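Local coordinates for Cas13d (PDB 6IV9), which binds CRISPR RNA and, through its two HEPN domains, probably matures that RNA and cleaves target RNA, at residues A[319-330]-A[488-496]. The protein carries 2 engineered substitutions. Sequence-based numbering, arbitrary orientation.
Sequences DYLVEERLKSIN and EKKNASDLL. With nucleotides of chain B.
Asn330, in the last turn of helix 312-330, gives a hydrogen bond to the loop 488-496. Its ND2 donates to Lys490 O at 2.8 Å, with a bent N-H...O angle of 138°. The acceptor lies in the amide plane. Tyr361 OH hydrogen-bonds OD1, so both ends of the amide are held and its rotation is restrained. With an alanine here, Lys490 O would probably lose this donor and Tyr361 OH its amide partner. The Lys489 chain runs antiparallel alongside Asn330, its CE 3.3 Å from Asn330 O, and its NZ forms a salt bridge with Glu482. Packing is also tight in the middle. Leu326 sets CG against Lys490 O at 3.4 Å, and its CD2 reaches Ala492 N at 3.7 Å. The Ala492 methyl sits 3.6 Å from Glu323 CG. Val322 has CG1 anti to the backbone N (chi1 -153°), which places it 4.1 Å from Leu495 CD1. The solvent side is looser. Asn491 is exposed there and merely brushes the helix, its ND2 3.9 Å from Asn330 ND2. On the RNA side, Arg325 NH2 donates to O4 of U43 of chain B at 3.0 Å, with O4 at the edge of the guanidinium and in its plane. This is helix-on-loop packing: the connection between helices 467-475 and 497-505 runs along an RNA-contacting helix of the CRISPR RNA complex.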
loop_
_atom_site.group_PDB
_atom_site.type_symbol
_atom_site.label_atom_id
_atom_site.label_comp_id
_atom_site.label_asym_id
_atom_site.label_seq_id
_atom_site.Cartn_x
_atom_site.Cartn_y
_atom_site.Cartn_z
ATOM N N ASP A 319 -5.652 -20.107 9.340
ATOM C CA ASP A 319 -5.166 -20.323 10.722
ATOM C C ASP A 319 -3.730 -20.835 10.705
ATOM O O ASP A 319 -2.958 -20.410 11.508
ATOM C CB ASP A 319 -6.087 -21.278 11.471
ATOM C CG ASP A 319 -7.356 -20.589 11.920
ATOM O OD1 ASP A 319 -7.314 -19.393 12.116
ATOM O OD2 ASP A 319 -8.350 -21.263 12.047
ATOM N N TYR A 320 -3.417 -21.724 9.783
ATOM C CA TYR A 320 -2.062 -22.299 9.737
ATOM C C TYR A 320 -1.025 -21.201 9.486
ATOM O O TYR A 320 -0.007 -21.185 10.135
ATOM C CB TYR A 320 -2.011 -23.328 8.614
ATOM C CG TYR A 320 -0.679 -23.994 8.450
ATOM C CD1 TYR A 320 0.332 -23.399 7.733
ATOM C CD2 TYR A 320 -0.423 -25.213 9.033
ATOM C CE1 TYR A 320 1.562 -24.002 7.584
ATOM C CE2 TYR A 320 0.801 -25.831 8.899
ATOM C CZ TYR A 320 1.796 -25.225 8.168
ATOM O OH TYR A 320 3.002 -25.834 8.043
ATOM N N LEU A 321 -1.296 -20.317 8.533
ATOM C CA LEU A 321 -0.312 -19.259 8.217
ATOM C C LEU A 321 -0.137 -18.319 9.406
ATOM O O LEU A 321 0.979 -18.050 9.753
ATOM C CB LEU A 321 -0.796 -18.492 6.986
ATOM C CG LEU A 321 -1.017 -19.317 5.722
ATOM C CD1 LEU A 321 -1.737 -18.500 4.670
ATOM C CD2 LEU A 321 0.296 -19.860 5.189
ATOM N N VAL A 322 -1.225 -17.819 9.978
ATOM C CA VAL A 322 -1.115 -16.861 11.117
ATOM C C VAL A 322 -0.516 -17.526 12.352
ATOM O O VAL A 322 0.253 -16.896 13.008
ATOM C CB VAL A 322 -2.422 -16.130 11.445
ATOM C CG1 VAL A 322 -2.110 -14.805 12.086
ATOM C CG2 VAL A 322 -3.223 -15.889 10.194
ATOM N N GLU A 323 -0.890 -18.770 12.620
ATOM C CA GLU A 323 -0.373 -19.510 13.792
ATOM C C GLU A 323 1.136 -19.652 13.642
ATOM O O GLU A 323 1.838 -19.488 14.606
ATOM C CB GLU A 323 -0.964 -20.911 13.804
ATOM C CG GLU A 323 -2.220 -21.049 14.620
ATOM C CD GLU A 323 -2.969 -22.344 14.345
ATOM O OE1 GLU A 323 -2.331 -23.298 13.894
ATOM O OE2 GLU A 323 -4.190 -22.384 14.565
ATOM N N GLU A 324 1.598 -19.930 12.440
ATOM C CA GLU A 324 3.046 -20.102 12.225
ATOM C C GLU A 324 3.784 -18.800 12.553
ATOM O O GLU A 324 4.817 -18.862 13.164
ATOM C CB GLU A 324 3.265 -20.489 10.771
ATOM C CG GLU A 324 4.678 -20.879 10.459
ATOM C CD GLU A 324 4.842 -21.323 9.021
ATOM O OE1 GLU A 324 4.655 -22.507 8.747
ATOM O OE2 GLU A 324 5.152 -20.473 8.193
ATOM N N ARG A 325 3.274 -17.669 12.091
ATOM C CA ARG A 325 3.926 -16.375 12.384
ATOM C C ARG A 325 3.834 -16.041 13.876
ATOM O O ARG A 325 4.817 -15.653 14.439
ATOM C CB ARG A 325 3.247 -15.288 11.553
ATOM C CG ARG A 325 3.645 -13.879 11.936
ATOM C CD ARG A 325 4.987 -13.534 11.353
ATOM N NE ARG A 325 6.051 -14.090 12.151
ATOM C CZ ARG A 325 7.337 -13.929 11.901
ATOM N NH1 ARG A 325 7.724 -13.180 10.890
ATOM N NH2 ARG A 325 8.233 -14.505 12.669
ATOM N N LEU A 326 2.654 -16.174 14.464
ATOM C CA LEU A 326 2.429 -15.831 15.888
ATOM C C LEU A 326 3.226 -16.764 16.805
ATOM O O LEU A 326 3.772 -16.299 17.775
ATOM C CB LEU A 326 0.928 -15.923 16.162
ATOM C CG LEU A 326 0.178 -14.611 16.367
ATOM C CD1 LEU A 326 0.975 -13.391 15.990
ATOM C CD2 LEU A 326 -1.192 -14.619 15.740
ATOM N N LYS A 327 3.240 -18.050 16.492
ATOM C CA LYS A 327 3.978 -19.014 17.337
ATOM C C LYS A 327 5.477 -18.695 17.308
ATOM O O LYS A 327 6.093 -18.804 18.330
ATOM C CB LYS A 327 3.528 -20.448 17.051
ATOM C CG LYS A 327 2.034 -20.642 17.261
ATOM C CD LYS A 327 1.577 -22.013 17.681
ATOM C CE LYS A 327 1.726 -23.025 16.573
ATOM N NZ LYS A 327 0.649 -24.034 16.596
ATOM N N SER A 328 6.030 -18.312 16.168
ATOM C CA SER A 328 7.476 -17.973 16.156
ATOM C C SER A 328 7.768 -16.747 17.031
ATOM O O SER A 328 8.793 -16.724 17.644
ATOM C CB SER A 328 8.007 -17.824 14.771
ATOM O OG SER A 328 7.306 -16.829 14.062
ATOM N N ILE A 329 6.941 -15.713 16.977
ATOM C CA ILE A 329 7.154 -14.531 17.854
ATOM C C ILE A 329 6.902 -14.872 19.332
ATOM O O ILE A 329 7.662 -14.460 20.173
ATOM C CB ILE A 329 6.189 -13.419 17.421
ATOM C CG1 ILE A 329 6.427 -12.974 15.983
ATOM C CG2 ILE A 329 6.237 -12.259 18.381
ATOM C CD1 ILE A 329 5.244 -12.297 15.363
ATOM N N ASN A 330 5.787 -15.530 19.599
ATOM C CA ASN A 330 5.294 -15.860 20.961
ATOM C C ASN A 330 6.135 -16.900 21.699
ATOM O O ASN A 330 6.236 -16.788 22.904
ATOM C CB ASN A 330 3.822 -16.248 20.955
ATOM C CG ASN A 330 2.940 -15.061 20.673
ATOM O OD1 ASN A 330 3.378 -13.938 20.795
ATOM N ND2 ASN A 330 1.715 -15.306 20.275
ATOM N N GLU A 488 -1.093 -11.220 27.742
ATOM C CA GLU A 488 -0.832 -10.221 26.677
ATOM C C GLU A 488 -0.689 -10.844 25.291
ATOM O O GLU A 488 -0.947 -10.150 24.337
ATOM C CB GLU A 488 0.506 -9.533 26.922
ATOM C CG GLU A 488 0.715 -9.103 28.351
ATOM C CD GLU A 488 -0.295 -8.115 28.892
ATOM O OE1 GLU A 488 -0.390 -7.025 28.337
ATOM O OE2 GLU A 488 -0.964 -8.443 29.871
ATOM N N LYS A 489 -0.323 -12.114 25.219
ATOM C CA LYS A 489 -0.022 -12.768 23.928
ATOM C C LYS A 489 -1.219 -12.756 22.981
ATOM O O LYS A 489 -2.334 -12.982 23.412
ATOM C CB LYS A 489 0.476 -14.192 24.161
ATOM C CG LYS A 489 1.946 -14.318 24.523
ATOM C CD LYS A 489 2.353 -15.746 24.755
ATOM C CE LYS A 489 3.832 -15.965 24.973
ATOM N NZ LYS A 489 4.504 -14.664 25.074
ATOM N N LYS A 490 -0.926 -12.507 21.709
ATOM C CA LYS A 490 -1.944 -12.523 20.642
ATOM C C LYS A 490 -1.861 -13.883 19.954
ATOM O O LYS A 490 -0.783 -14.275 19.588
ATOM C CB LYS A 490 -1.726 -11.335 19.712
ATOM C CG LYS A 490 -2.217 -10.023 20.286
ATOM C CD LYS A 490 -3.700 -9.852 20.098
ATOM C CE LYS A 490 -4.448 -9.460 21.346
ATOM N NZ LYS A 490 -4.062 -8.120 21.841
ATOM N N ASN A 491 -2.994 -14.545 19.802
ATOM C CA ASN A 491 -3.075 -15.890 19.194
ATOM C C ASN A 491 -3.997 -15.853 17.969
ATOM O O ASN A 491 -4.823 -14.975 17.886
ATOM C CB ASN A 491 -3.553 -16.910 20.227
ATOM C CG ASN A 491 -2.670 -16.962 21.458
ATOM O OD1 ASN A 491 -3.107 -16.654 22.557
ATOM N ND2 ASN A 491 -1.430 -17.359 21.284
ATOM N N ALA A 492 -3.877 -16.849 17.094
ATOM C CA ALA A 492 -4.656 -16.936 15.840
ATOM C C ALA A 492 -6.147 -16.985 16.149
ATOM O O ALA A 492 -6.906 -16.383 15.436
ATOM C CB ALA A 492 -4.226 -18.120 15.025
ATOM N N SER A 493 -6.517 -17.651 17.239
ATOM C CA SER A 493 -7.937 -17.787 17.642
ATOM C C SER A 493 -8.512 -16.420 18.023
ATOM O O SER A 493 -9.711 -16.301 18.060
ATOM C CB SER A 493 -8.081 -18.766 18.763
ATOM O OG SER A 493 -7.349 -18.325 19.880
ATOM N N ASP A 494 -7.660 -15.449 18.329
ATOM C CA ASP A 494 -8.121 -14.111 18.771
ATOM C C ASP A 494 -8.535 -13.235 17.591
ATOM O O ASP A 494 -9.086 -12.183 17.848
ATOM C CB ASP A 494 -7.024 -13.338 19.501
ATOM C CG ASP A 494 -6.568 -13.952 20.808
ATOM O OD1 ASP A 494 -7.353 -14.683 21.411
ATOM O OD2 ASP A 494 -5.434 -13.678 21.208
ATOM N N LEU A 495 -8.265 -13.659 16.361
ATOM C CA LEU A 495 -8.533 -12.790 15.186
ATOM C C LEU A 495 -9.718 -13.288 14.355
ATOM O O LEU A 495 -9.937 -14.466 14.304
ATOM C CB LEU A 495 -7.284 -12.767 14.302
ATOM C CG LEU A 495 -5.963 -12.429 14.987
ATOM C CD1 LEU A 495 -4.820 -12.402 13.991
ATOM C CD2 LEU A 495 -6.046 -11.122 15.740
ATOM N N LEU A 496 -10.424 -12.372 13.706
ATOM C CA LEU A 496 -11.517 -12.737 12.774
ATOM C C LEU A 496 -10.894 -13.316 11.504
ATOM O O LEU A 496 -9.761 -13.011 11.221
ATOM C CB LEU A 496 -12.325 -11.490 12.417
ATOM C CG LEU A 496 -13.017 -10.808 13.587
ATOM C CD1 LEU A 496 -13.758 -9.569 13.132
ATOM C CD2 LEU A 496 -13.957 -11.766 14.279
ATOM P P U B 43 10.209 -5.435 14.238
ATOM O OP1 U B 43 8.772 -4.986 14.130
ATOM O OP2 U B 43 11.225 -4.480 14.675
ATOM O "O5'" U B 43 10.131 -6.672 15.231
ATOM C "C5'" U B 43 11.286 -7.478 15.502
ATOM C "C4'" U B 43 11.061 -8.284 16.762
ATOM O "O4'" U B 43 10.026 -9.234 16.443
ATOM C "C3'" U B 43 12.249 -9.150 17.217
ATOM O "O3'" U B 43 13.021 -8.332 18.080
ATOM C "C2'" U B 43 11.539 -10.318 17.918
ATOM O "O2'" U B 43 11.065 -9.805 19.144
ATOM C "C1'" U B 43 10.311 -10.512 17.018
ATOM N N1 U B 43 10.511 -11.486 15.937
ATOM C C2 U B 43 10.629 -12.813 16.275
ATOM O O2 U B 43 10.527 -13.216 17.414
ATOM N N3 U B 43 10.863 -13.656 15.226
ATOM C C4 U B 43 10.985 -13.324 13.902
ATOM O O4 U B 43 11.186 -14.212 13.075
ATOM C C5 U B 43 10.850 -11.934 13.625
ATOM C C6 U B 43 10.626 -11.081 14.625
#